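Local coordinates for protein exotoxin type A (PDB 1FNU) that probably acts as a secreted superantigen toxin, a scarlet fever toxin of the staphylococcal and streptococcal family, at residues 109-115 with 133-139. Residues are numbered along the deposited sequence; the frame is centred on the assembly and turned at random.
Sequences NHLEIPK and IETNKKM
Lys-115 and Thr-135 pair near the open end of an antiparallel beta hairpin, strands 110-123 and 126-135, at the edge of the beta-grasp sheet of this superantigen fold. Two backbone bonds define the pair: Lys-115 N gives to Thr-135 O at 2.9 Å, and Thr-135 N gives to Lys-115 O at 3.2 Å. Both segments turn a corner, at Glu-112 and Ile-113 and at Asn-136, and meet again where His-110 faces Lys-137 as a non-hydrogen-bonded antiparallel pair. There Lys-138 N reaches Asn-109 O at 2.7 Å, whereas the bond from Leu-111 N to Asn-136 O is weak, bent to 123°.

The amide of Asn-109 adds a two-way grip on one residue. Its CG lies anti to the backbone N (chi1 -174°), which directs OD1 to Met-139 N at 2.9 Å and ND2 to Met-139 O at 3.1 Å; these two bonds fix the flip of the amide.

Side-chain packing completes the contact. Leu-111 CG and CD2 rest against Lys-138 CG, the former at 3.9 Å, while the ring carbons of Pro-114 lie against two side-chain oxygens, CB on Glu-134 OE2 and CG on Asn-136 OD1 at 3.4 Å.

At the corner, Thr-135 forms an ST turn and is held from helix 142-157 by Glu-144, which also salt-bridges Lys-137; within the turn, Lys-137 N meets Thr-135 OG1 at 3.1 Å, nearly straight at 169°.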
ATOM      1  N   ASN A 109     -11.908 -27.656 -24.479  1.00 34.81           N
ATOM      2  CA  ASN A 109     -12.247 -26.322 -24.962  1.00 35.28           C
ATOM      3  C   ASN A 109     -11.286 -25.913 -26.030  1.00 35.70           C
ATOM      4  O   ASN A 109     -11.373 -24.814 -26.553  1.00 35.66           O
ATOM      5  CB  ASN A 109     -12.187 -25.302 -23.851  1.00 35.09           C
ATOM      6  CG  ASN A 109     -12.673 -23.983 -24.298  1.00 35.04           C
ATOM      7  OD1 ASN A 109     -13.813 -23.858 -24.755  1.00 34.88           O
ATOM      8  ND2 ASN A 109     -11.832 -22.970 -24.181  1.00 34.90           N
ATOM      9  N   HIS A 110     -10.390 -26.847 -26.348  1.00 36.28           N
ATOM     10  CA  HIS A 110      -9.355 -26.667 -27.328  1.00 36.93           C
ATOM     11  C   HIS A 110      -9.866 -27.022 -28.755  1.00 37.27           C
ATOM     12  O   HIS A 110     -10.882 -27.729 -28.967  1.00 37.30           O
ATOM     13  CB  HIS A 110      -8.130 -27.501 -26.908  1.00 37.09           C
ATOM     14  CG  HIS A 110      -6.916 -27.315 -27.764  1.00 37.42           C
ATOM     15  ND1 HIS A 110      -5.906 -26.423 -27.452  1.00 37.61           N
ATOM     16  CD2 HIS A 110      -6.509 -27.959 -28.888  1.00 37.53           C
ATOM     17  CE1 HIS A 110      -4.932 -26.530 -28.342  1.00 37.63           C
ATOM     18  NE2 HIS A 110      -5.272 -27.455 -29.223  1.00 37.65           N
ATOM     19  N   LEU A 111      -9.150 -26.464 -29.720  1.00 37.63           N
ATOM     20  CA  LEU A 111      -9.443 -26.593 -31.135  1.00 37.99           C
ATOM     21  C   LEU A 111      -8.210 -27.098 -31.888  1.00 38.23           C
ATOM     22  O   LEU A 111      -7.088 -26.568 -31.677  1.00 38.31           O
ATOM     23  CB  LEU A 111      -9.829 -25.219 -31.699  1.00 37.88           C
ATOM     24  CG  LEU A 111     -11.210 -24.596 -31.535  1.00 37.87           C
ATOM     25  CD1 LEU A 111     -11.106 -23.119 -31.959  1.00 37.76           C
ATOM     26  CD2 LEU A 111     -12.253 -25.382 -32.318  1.00 37.63           C
ATOM     27  N   GLU A 112      -8.405 -28.093 -32.771  1.00 38.53           N
ATOM     28  CA  GLU A 112      -7.265 -28.611 -33.560  1.00 38.82           C
ATOM     29  C   GLU A 112      -6.535 -27.465 -34.283  1.00 38.79           C
ATOM     30  O   GLU A 112      -5.326 -27.290 -34.163  1.00 38.84           O
ATOM     31  CB  GLU A 112      -7.716 -29.651 -34.625  1.00 39.08           C
ATOM     32  CG  GLU A 112      -8.296 -31.011 -34.115  1.00 39.52           C
ATOM     33  CD  GLU A 112      -7.362 -31.844 -33.151  1.00 39.68           C
ATOM     34  OE1 GLU A 112      -6.141 -31.994 -33.424  1.00 39.89           O
ATOM     35  OE2 GLU A 112      -7.887 -32.377 -32.136  1.00 39.75           O
ATOM     36  N   ILE A 113      -7.278 -26.687 -35.054  1.00 38.80           N
ATOM     37  CA  ILE A 113      -6.652 -25.589 -35.791  1.00 38.75           C
ATOM     38  C   ILE A 113      -7.197 -24.279 -35.220  1.00 38.62           C
ATOM     39  O   ILE A 113      -8.397 -24.175 -34.975  1.00 38.57           O
ATOM     40  CB  ILE A 113      -7.089 -25.598 -37.269  1.00 38.77           C
ATOM     41  CG1 ILE A 113      -7.284 -27.031 -37.763  1.00 38.87           C
ATOM     42  CG2 ILE A 113      -6.039 -24.841 -38.113  1.00 38.84           C
ATOM     43  CD1 ILE A 113      -8.035 -27.129 -39.125  1.00 38.70           C
ATOM     44  N   PRO A 114      -6.346 -23.252 -35.046  1.00 38.56           N
ATOM     45  CA  PRO A 114      -6.804 -21.958 -34.512  1.00 38.44           C
ATOM     46  C   PRO A 114      -8.024 -21.406 -35.276  1.00 38.40           C
ATOM     47  O   PRO A 114      -8.078 -21.496 -36.502  1.00 38.37           O
ATOM     48  CB  PRO A 114      -5.561 -21.069 -34.693  1.00 38.46           C
ATOM     49  CG  PRO A 114      -4.446 -22.002 -34.405  1.00 38.54           C
ATOM     50  CD  PRO A 114      -4.886 -23.219 -35.274  1.00 38.53           C
ATOM     51  N   LYS A 115      -8.997 -20.844 -34.566  1.00 38.28           N
ATOM     52  CA  LYS A 115     -10.150 -20.281 -35.232  1.00 38.23           C
ATOM     53  C   LYS A 115      -9.605 -18.929 -35.663  1.00 38.20           C
ATOM     54  O   LYS A 115      -8.878 -18.277 -34.913  1.00 38.25           O
ATOM     55  CB  LYS A 115     -11.335 -20.144 -34.254  1.00 38.31           C
ATOM     56  CG  LYS A 115     -12.710 -20.233 -34.899  1.00 38.41           C
ATOM     57  CD  LYS A 115     -12.984 -19.018 -35.781  1.00 38.43           C
ATOM     58  CE  LYS A 115     -13.687 -19.354 -37.112  1.00 38.38           C
ATOM     59  NZ  LYS A 115     -15.154 -19.582 -37.169  1.00 38.46           N
ATOM     60  N   ILE A 133      -7.265 -12.181 -36.127  1.00 34.27           N
ATOM     61  CA  ILE A 133      -6.666 -12.528 -34.834  1.00 34.15           C
ATOM     62  C   ILE A 133      -7.013 -14.036 -34.835  1.00 34.08           C
ATOM     63  O   ILE A 133      -7.734 -14.517 -35.727  1.00 34.00           O
ATOM     64  CB  ILE A 133      -7.272 -11.777 -33.606  1.00 34.00           C
ATOM     65  CG1 ILE A 133      -8.762 -12.028 -33.483  1.00 34.06           C
ATOM     66  CG2 ILE A 133      -7.055 -10.300 -33.756  1.00 34.04           C
ATOM     67  CD1 ILE A 133      -9.325 -11.595 -32.149  1.00 34.07           C
ATOM     68  N   GLU A 134      -6.484 -14.769 -33.864  1.00 34.04           N
ATOM     69  CA  GLU A 134      -6.662 -16.221 -33.775  1.00 33.95           C
ATOM     70  C   GLU A 134      -6.706 -16.645 -32.345  1.00 33.66           C
ATOM     71  O   GLU A 134      -5.993 -16.077 -31.545  1.00 33.59           O
ATOM     72  CB  GLU A 134      -5.441 -16.969 -34.262  1.00 34.22           C
ATOM     73  CG  GLU A 134      -5.084 -16.990 -35.664  1.00 34.60           C
ATOM     74  CD  GLU A 134      -3.912 -17.965 -35.812  1.00 34.91           C
ATOM     75  OE1 GLU A 134      -2.798 -17.657 -35.331  1.00 35.01           O
ATOM     76  OE2 GLU A 134      -4.121 -19.082 -36.351  1.00 35.19           O
ATOM     77  N   THR A 135      -7.473 -17.695 -32.071  1.00 33.39           N
ATOM     78  CA  THR A 135      -7.552 -18.294 -30.744  1.00 33.19           C
ATOM     79  C   THR A 135      -7.609 -19.820 -30.878  1.00 33.20           C
ATOM     80  O   THR A 135      -8.097 -20.337 -31.886  1.00 33.26           O
ATOM     81  CB  THR A 135      -8.789 -17.836 -29.956  1.00 33.12           C
ATOM     82  OG1 THR A 135      -8.815 -18.524 -28.718  1.00 32.94           O
ATOM     83  CG2 THR A 135     -10.111 -18.139 -30.691  1.00 32.96           C
ATOM     84  N   ASN A 136      -7.107 -20.518 -29.862  1.00 33.11           N
ATOM     85  CA  ASN A 136      -7.096 -21.978 -29.797  1.00 32.98           C
ATOM     86  C   ASN A 136      -8.288 -22.473 -28.977  1.00 32.60           C
ATOM     87  O   ASN A 136      -8.479 -23.676 -28.846  1.00 32.68           O
ATOM     88  CB  ASN A 136      -5.814 -22.498 -29.123  1.00 33.33           C
ATOM     89  CG  ASN A 136      -4.515 -22.027 -29.814  1.00 33.67           C
ATOM     90  OD1 ASN A 136      -4.396 -22.044 -31.034  1.00 33.95           O
ATOM     91  ND2 ASN A 136      -3.528 -21.635 -29.018  1.00 33.94           N
ATOM     92  N   LYS A 137      -9.095 -21.561 -28.455  1.00 31.98           N
ATOM     93  CA  LYS A 137     -10.261 -21.914 -27.644  1.00 31.49           C
ATOM     94  C   LYS A 137     -11.640 -21.832 -28.294  1.00 31.23           C
ATOM     95  O   LYS A 137     -11.964 -20.893 -29.041  1.00 31.23           O
ATOM     96  CB  LYS A 137     -10.315 -21.036 -26.375  1.00 31.33           C
ATOM     97  CG  LYS A 137      -9.086 -21.124 -25.456  1.00 31.14           C
ATOM     98  CD  LYS A 137      -9.257 -20.189 -24.201  1.00 30.81           C
ATOM     99  CE  LYS A 137      -7.989 -20.125 -23.373  1.00 30.49           C
ATOM    100  NZ  LYS A 137      -6.921 -19.338 -24.079  1.00 30.28           N
ATOM    101  N   LYS A 138     -12.478 -22.814 -27.964  1.00 30.86           N
ATOM    102  CA  LYS A 138     -13.850 -22.870 -28.455  1.00 30.45           C
ATOM    103  C   LYS A 138     -14.626 -21.711 -27.821  1.00 30.00           C
ATOM    104  O   LYS A 138     -15.345 -20.972 -28.506  1.00 29.80           O
ATOM    105  CB  LYS A 138     -14.484 -24.211 -28.070  1.00 30.66           C
ATOM    106  CG  LYS A 138     -13.766 -25.451 -28.750  1.00 30.94           C
ATOM    107  CD  LYS A 138     -14.272 -26.813 -28.176  1.00 31.22           C
ATOM    108  CE  LYS A 138     -13.640 -28.085 -28.773  1.00 31.49           C
ATOM    109  NZ  LYS A 138     -14.465 -29.214 -28.162  1.00 31.81           N
ATOM    110  N   MET A 139     -14.508 -21.607 -26.497  1.00 29.44           N
ATOM    111  CA  MET A 139     -15.119 -20.522 -25.754  1.00 28.81           C
ATOM    112  C   MET A 139     -13.918 -19.686 -25.232  1.00 28.24           C
ATOM    113  O   MET A 139     -13.095 -20.132 -24.382  1.00 28.22           O
ATOM    114  CB  MET A 139     -16.002 -21.024 -24.590  1.00 29.26           C
ATOM    115  CG  MET A 139     -17.280 -21.791 -24.943  1.00 29.69           C
ATOM    116  SD  MET A 139     -18.631 -21.058 -25.970  1.00 30.66           S
ATOM    117  CE  MET A 139     -19.335 -19.608 -25.138  1.00 30.09           C
TER